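PDB 3LFT: uncharacterized protein from Streptococcus pneumoniae, which probably serves as the substrate-binding protein of an ABC transporter, and holds L-tryptophan in its ligand pocket. Local coordinates for residues L18-K21 against G22-G26; D235-D238 against L239-T243; G244-I247 against V248-L251. All blocks are in the same frame, centred on the assembly; numbering follows the deposited sequence. Where two conformers were deposited one is given.

Interaction 1. Residues L18-K21 against G22-G26; sequences LIYK and GIQDG
Gln24 lays its side chain over the ring of Tyr20 one helical turn earlier, in the middle of helix 14-29. From its backbone the chain runs CB past Lys21 O, then CG past Tyr20 O and over the ring, where it makes a CH-pi contact 4.2 Å from the Tyr20 centroid. CD follows above the rim, 3.8 Å from Tyr20 CE1, and the amide ends almost parallel to the ring, the planes 11° apart. Its two ends part there: OE1 comes to 3.9 Å from Tyr20 OH, while NE2 turns back to Tyr20 O in a weak, bent bond of 3.5 Å. That carbonyl already receives Gln24 N at 3.0 Å, the regular helical bond. With CG opposite its own N (chi1 -177°), Tyr20 swings its ring beside its carbonyl carbon. Near the plane of the ring, at its edge, sits Ile23 CD1, 4.3 Å from Tyr20 CD2. Ile23 CD1 also rests on Ile19 CG2, and Ile19 touches the bound tryptophan. Farther round the helix, Lys21 bends toward Asp25, where NZ and OD2 form a weak salt bridge whose exact geometry is doubtful. The helix belongs to the beta-alpha-beta unit of strand 3-9, helix 14-29 and strand 37-43; Tyr20 stacks with Phe41 of the last strand and touches Ile69 of strand 65-69. The chemistry changes around the helix, from isoleucines facing protein and ligand, through an amide-covered ring, to a charged pair, and the glutamine probably holds the ring mainly by dispersion, its side-chain bond being weak and to the backbone O.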
# COMPACT_ATOMS: atom_id res chain seq x y z
N LEU A 18 1.05 -1.08 -10.89
CA LEU A 18 2.45 -0.70 -11.08
C LEU A 18 3.41 -1.65 -10.36
O LEU A 18 4.47 -2.00 -10.90
CB LEU A 18 2.67 0.76 -10.68
CG LEU A 18 4.04 1.38 -10.96
CD1 LEU A 18 4.55 1.18 -12.39
CD2 LEU A 18 3.97 2.86 -10.61
N ILE A 19 3.04 -2.10 -9.16
CA ILE A 19 3.79 -3.15 -8.49
C ILE A 19 3.87 -4.40 -9.36
O ILE A 19 4.96 -4.98 -9.52
CB ILE A 19 3.20 -3.45 -7.10
CG1 ILE A 19 3.41 -2.22 -6.20
CG2 ILE A 19 3.84 -4.71 -6.49
CD1 ILE A 19 2.60 -2.31 -4.93
N TYR A 20 2.75 -4.82 -9.94
CA TYR A 20 2.78 -6.00 -10.78
C TYR A 20 3.68 -5.80 -12.01
O TYR A 20 4.42 -6.72 -12.40
CB TYR A 20 1.36 -6.47 -11.16
CG TYR A 20 1.34 -7.75 -11.98
CD1 TYR A 20 0.63 -7.82 -13.18
CD2 TYR A 20 2.06 -8.87 -11.57
CE1 TYR A 20 0.62 -9.01 -13.93
CE2 TYR A 20 2.07 -10.04 -12.32
CZ TYR A 20 1.35 -10.09 -13.48
OH TYR A 20 1.36 -11.26 -14.21
N LYS A 21 3.63 -4.62 -12.62
CA LYS A 21 4.54 -4.30 -13.73
C LYS A 21 5.98 -4.47 -13.26
O LYS A 21 6.81 -5.07 -13.96
CB LYS A 21 4.27 -2.88 -14.24
CG LYS A 21 5.44 -2.22 -14.98
CD LYS A 21 5.56 -2.68 -16.43
CE LYS A 21 6.74 -1.99 -17.10
NZ LYS A 21 7.12 -0.73 -16.38
N GLY A 22 6.29 -3.93 -12.08
CA GLY A 22 7.62 -4.08 -11.47
C GLY A 22 8.02 -5.52 -11.26
O GLY A 22 9.16 -5.90 -11.54
N ILE A 23 7.09 -6.35 -10.79
CA ILE A 23 7.36 -7.79 -10.63
C ILE A 23 7.80 -8.39 -11.96
O ILE A 23 8.82 -9.10 -12.03
CB ILE A 23 6.13 -8.53 -10.06
CG1 ILE A 23 5.91 -8.16 -8.58
CG2 ILE A 23 6.27 -10.07 -10.25
CD1 ILE A 23 4.56 -8.60 -8.03
N GLN A 24 7.02 -8.13 -13.01
CA GLN A 24 7.34 -8.64 -14.33
C GLN A 24 8.69 -8.13 -14.81
O GLN A 24 9.45 -8.90 -15.40
CB GLN A 24 6.25 -8.25 -15.32
CG GLN A 24 4.91 -8.91 -15.05
CD GLN A 24 3.81 -8.36 -15.93
OE1 GLN A 24 3.29 -9.06 -16.81
NE2 GLN A 24 3.44 -7.11 -15.70
N ASP A 25 9.00 -6.86 -14.56
CA ASP A 25 10.28 -6.31 -15.00
C ASP A 25 11.41 -6.99 -14.25
O ASP A 25 12.44 -7.28 -14.85
CB ASP A 25 10.32 -4.80 -14.75
CG ASP A 25 9.38 -4.03 -15.65
OD1 ASP A 25 8.89 -4.57 -16.68
OD2 ASP A 25 9.15 -2.84 -15.33
N GLY A 26 11.23 -7.24 -12.95
CA GLY A 26 12.32 -7.84 -12.14
C GLY A 26 12.56 -9.28 -12.55
O GLY A 26 13.70 -9.71 -12.66

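Interaction 2. Residues D235-D238 against L239-T243. With TRP (tryptophan), chain C.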
# COMPACT_ATOMS: atom_id res chain seq x y z
N ASP A 235 8.34 4.27 -3.71
CA ASP A 235 8.24 4.06 -5.16
C ASP A 235 7.65 2.67 -5.46
O ASP A 235 8.23 1.64 -5.11
CB ASP A 235 9.65 4.23 -5.76
CG ASP A 235 9.68 4.17 -7.27
OD1 ASP A 235 9.32 3.13 -7.85
OD2 ASP A 235 10.17 5.15 -7.88
N GLN A 236 6.50 2.67 -6.14
CA GLN A 236 5.76 1.44 -6.37
C GLN A 236 6.46 0.51 -7.32
O GLN A 236 6.50 -0.71 -7.12
CB GLN A 236 4.36 1.75 -6.87
CG GLN A 236 3.56 2.67 -5.93
CD GLN A 236 3.33 2.02 -4.58
OE1 GLN A 236 2.51 1.11 -4.47
NE2 GLN A 236 4.04 2.48 -3.55
N HIS A 237 7.03 1.08 -8.39
CA HIS A 237 7.77 0.23 -9.31
C HIS A 237 8.97 -0.45 -8.63
O HIS A 237 9.24 -1.64 -8.86
CB HIS A 237 8.15 1.00 -10.57
CG HIS A 237 8.91 0.18 -11.56
ND1 HIS A 237 8.30 -0.70 -12.42
CD2 HIS A 237 10.23 0.09 -11.80
CE1 HIS A 237 9.23 -1.29 -13.17
NE2 HIS A 237 10.41 -0.83 -12.80
N ASP A 238 9.69 0.30 -7.77
CA ASP A 238 10.79 -0.30 -6.98
C ASP A 238 10.33 -1.47 -6.11
O ASP A 238 11.03 -2.48 -5.99
CB ASP A 238 11.49 0.76 -6.11
CG ASP A 238 12.37 1.72 -6.90
OD1 ASP A 238 12.71 1.45 -8.06
OD2 ASP A 238 12.72 2.77 -6.31
N LEU A 239 9.16 -1.33 -5.50
CA LEU A 239 8.60 -2.43 -4.70
C LEU A 239 8.38 -3.66 -5.55
O LEU A 239 8.70 -4.79 -5.14
CB LEU A 239 7.27 -2.04 -4.05
CG LEU A 239 7.35 -0.96 -2.96
CD1 LEU A 239 5.95 -0.47 -2.63
CD2 LEU A 239 8.08 -1.50 -1.72
N GLY A 240 7.86 -3.46 -6.75
CA GLY A 240 7.59 -4.61 -7.62
C GLY A 240 8.87 -5.26 -8.11
O GLY A 240 8.99 -6.49 -8.11
N VAL A 241 9.85 -4.46 -8.54
CA VAL A 241 11.12 -5.04 -9.00
C VAL A 241 11.78 -5.84 -7.88
O VAL A 241 12.26 -6.96 -8.10
CB VAL A 241 12.09 -3.96 -9.53
CG1 VAL A 241 13.46 -4.54 -9.87
CG2 VAL A 241 11.49 -3.30 -10.75
N ALA A 242 11.77 -5.30 -6.67
CA ALA A 242 12.39 -6.00 -5.54
C ALA A 242 11.66 -7.31 -5.25
O ALA A 242 12.28 -8.32 -4.92
CB ALA A 242 12.40 -5.10 -4.30
N THR A 243 10.34 -7.31 -5.42
CA THR A 243 9.57 -8.52 -5.25
C THR A 243 9.96 -9.53 -6.34
O THR A 243 10.15 -10.71 -6.05
CB THR A 243 8.06 -8.25 -5.34
OG1 THR A 243 7.67 -7.32 -4.33
CG2 THR A 243 7.26 -9.53 -5.17
N TRP C . 0.99 -2.06 1.30
CA TRP C . -0.46 -2.34 1.07
C TRP C . -0.88 -3.52 1.89
O TRP C . -1.90 -4.15 1.58
CB TRP C . -0.70 -2.57 -0.43
CG TRP C . -0.35 -1.35 -1.25
CD1 TRP C . 0.82 -1.13 -1.98
CD2 TRP C . -1.16 -0.14 -1.39
NE1 TRP C . 0.76 0.12 -2.56
CE2 TRP C . -0.37 0.75 -2.24
CE3 TRP C . -2.38 0.23 -0.87
CZ2 TRP C . -0.88 2.00 -2.54
CZ3 TRP C . -2.87 1.49 -1.19
CH2 TRP C . -2.12 2.35 -2.02
OXT TRP C . -0.21 -3.85 2.87
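Over one face of the His237 imidazole lies a methyl of Val241, CG2, the two side chains crossing in the first two turns of helix 236-251. A second flat group is the Gln236 amide, whose side chain runs beside that of Leu239 and points the same way, with Gln236 NE2 3.6 Å from Leu239 CD1. The motif is a helix N-terminus with an aspartate N-cap: Asp235 OD1 takes the N-H of Asp238 at 2.9 Å, from the anti side and 30° out of the carboxylate plane. The chain of Gln236 bends at chi2 (-63°), and its OE1 receives the indole N-H of the bound tryptophan, NE1, at 2.8 Å and a nearly straight 168°. NE2 is held in turn by Ile234 O, which should fix the amide's rotation and keep OE1 presented to the ligand. Thr71, Asp115 and Asn196 are among the residues that bind the rest of the tryptophan. Leu239 and Ala242 press on strands 110-115 and 262-264, so the pocket end of the helix is seated on the sheet. One turn on, Leu239 O accepts two donors from Thr243, N and OG1, which reach it from opposite faces of its plane, OG1 at 2.8 Å.

Interaction 3. Residues G244-I247 against V248-L251; sequences GKMI and VQVL
Ile247 and Leu251 lie side by side on one flank of the last turns of helix 236-251, with Ile247 CG2 4.0 Å from Leu251 CD1. In Ile247, chi1 of -71° turns CG2 away from its own N and beside the carbonyl carbon, on the side where the leucine arrives. Leu251 CG rests 3.3 Å from Ile247 O, the same carbonyl that accepts Leu251 N at 2.9 Å. In Met246, modelled as selenomethionine, chi1 of -64° sets CG beside its own N; Met246 CG is 3.8 Å from Gln249 NE2, which reaches across it from a chain extended beyond CG. Val248 and Val250 each bring CG2 against the carbonyl oxygen four residues back, 3.5 Å from Gly244 O and from Met246 O respectively. The helix packs against the six-stranded parallel sheet of one alpha/beta lobe, as in periplasmic-binding-protein folds: Ile247 meets Leu65 and Val67 of strand 65-69, while Met246 meets Thr111 and Val113 of strand 110-115. On another side Ile247 and Val248 touch Leu27 of helix 14-29. Lys245 runs extended through chi2 and chi3 before its NZ turns to salt bridges with Glu29 and Glu30.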
# COMPACT_ATOMS: atom_id res chain seq x y z
N GLY A 244 10.08 -9.06 -7.59
CA GLY A 244 10.53 -9.95 -8.68
C GLY A 244 11.85 -10.62 -8.36
O GLY A 244 12.03 -11.83 -8.59
N LYS A 245 12.80 -9.85 -7.86
CA LYS A 245 14.08 -10.42 -7.52
C LYS A 245 14.01 -11.44 -6.40
O LYS A 245 14.73 -12.44 -6.45
CB LYS A 245 15.09 -9.33 -7.23
CG LYS A 245 15.43 -8.62 -8.53
CD LYS A 245 16.40 -7.48 -8.38
CE LYS A 245 16.66 -6.84 -9.74
NZ LYS A 245 17.36 -7.76 -10.68
N MSE A 246 13.15 -11.23 -5.40
CA MSE A 246 12.98 -12.23 -4.33
C MSE A 246 12.28 -13.48 -4.85
O MSE A 246 12.63 -14.57 -4.41
CB MSE A 246 12.22 -11.64 -3.13
CG MSE A 246 13.02 -10.52 -2.47
SE MSE A 246 12.23 -9.93 -0.81
CE MSE A 246 12.76 -11.43 0.30
N ILE A 247 11.35 -13.34 -5.79
CA ILE A 247 10.74 -14.52 -6.39
C ILE A 247 11.84 -15.37 -7.02
O ILE A 247 11.84 -16.59 -6.85
CB ILE A 247 9.72 -14.09 -7.46
CG1 ILE A 247 8.49 -13.46 -6.79
CG2 ILE A 247 9.30 -15.28 -8.30
CD1 ILE A 247 7.60 -12.70 -7.78
N VAL A 248 12.75 -14.74 -7.75
CA VAL A 248 13.83 -15.48 -8.39
C VAL A 248 14.71 -16.15 -7.35
O VAL A 248 15.11 -17.32 -7.52
CB VAL A 248 14.63 -14.57 -9.33
CG1 VAL A 248 15.91 -15.25 -9.83
CG2 VAL A 248 13.75 -14.15 -10.51
N GLN A 249 15.04 -15.43 -6.27
CA GLN A 249 15.86 -16.03 -5.22
C GLN A 249 15.22 -17.33 -4.70
O GLN A 249 15.93 -18.32 -4.45
CB GLN A 249 16.00 -15.07 -4.05
CG GLN A 249 17.04 -14.03 -4.10
CD GLN A 249 17.11 -13.35 -2.75
OE1 GLN A 249 17.78 -13.82 -1.81
NE2 GLN A 249 16.36 -12.28 -2.62
N VAL A 250 13.90 -17.32 -4.52
CA VAL A 250 13.18 -18.47 -4.00
C VAL A 250 13.09 -19.57 -5.05
O VAL A 250 13.30 -20.74 -4.73
CB VAL A 250 11.82 -18.08 -3.36
CG1 VAL A 250 11.04 -19.33 -2.93
CG2 VAL A 250 12.05 -17.15 -2.16
N LEU A 251 12.84 -19.22 -6.32
CA LEU A 251 12.87 -20.23 -7.38
C LEU A 251 14.20 -20.96 -7.39
O LEU A 251 14.24 -22.19 -7.60
CB LEU A 251 12.58 -19.62 -8.75
CG LEU A 251 11.17 -19.09 -8.96
CD1 LEU A 251 11.07 -18.33 -10.27
CD2 LEU A 251 10.13 -20.21 -8.89

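In the fold
All three contacts lie in one lobe, where helices 14-29 and 236-251 cover the six-stranded parallel sheet beside each other. Interactions 2 and 3 are consecutive parts of helix 236-251; interaction 1 belongs to its neighbour, and its centre is about 7 Å from that of interaction 2 and about 13 Å from that of interaction 3. Interaction 3 is the buried, mostly apolar one, remote from the ligand. The other two are partly buried and mix polar with apolar groups. Tryptophan is met by both: Ile19 of interaction 1 packs against it, whereas Gln236 of interaction 2 hydrogen-bonds to it. Between the helices, Ile23 touches Gly240 and Ile247.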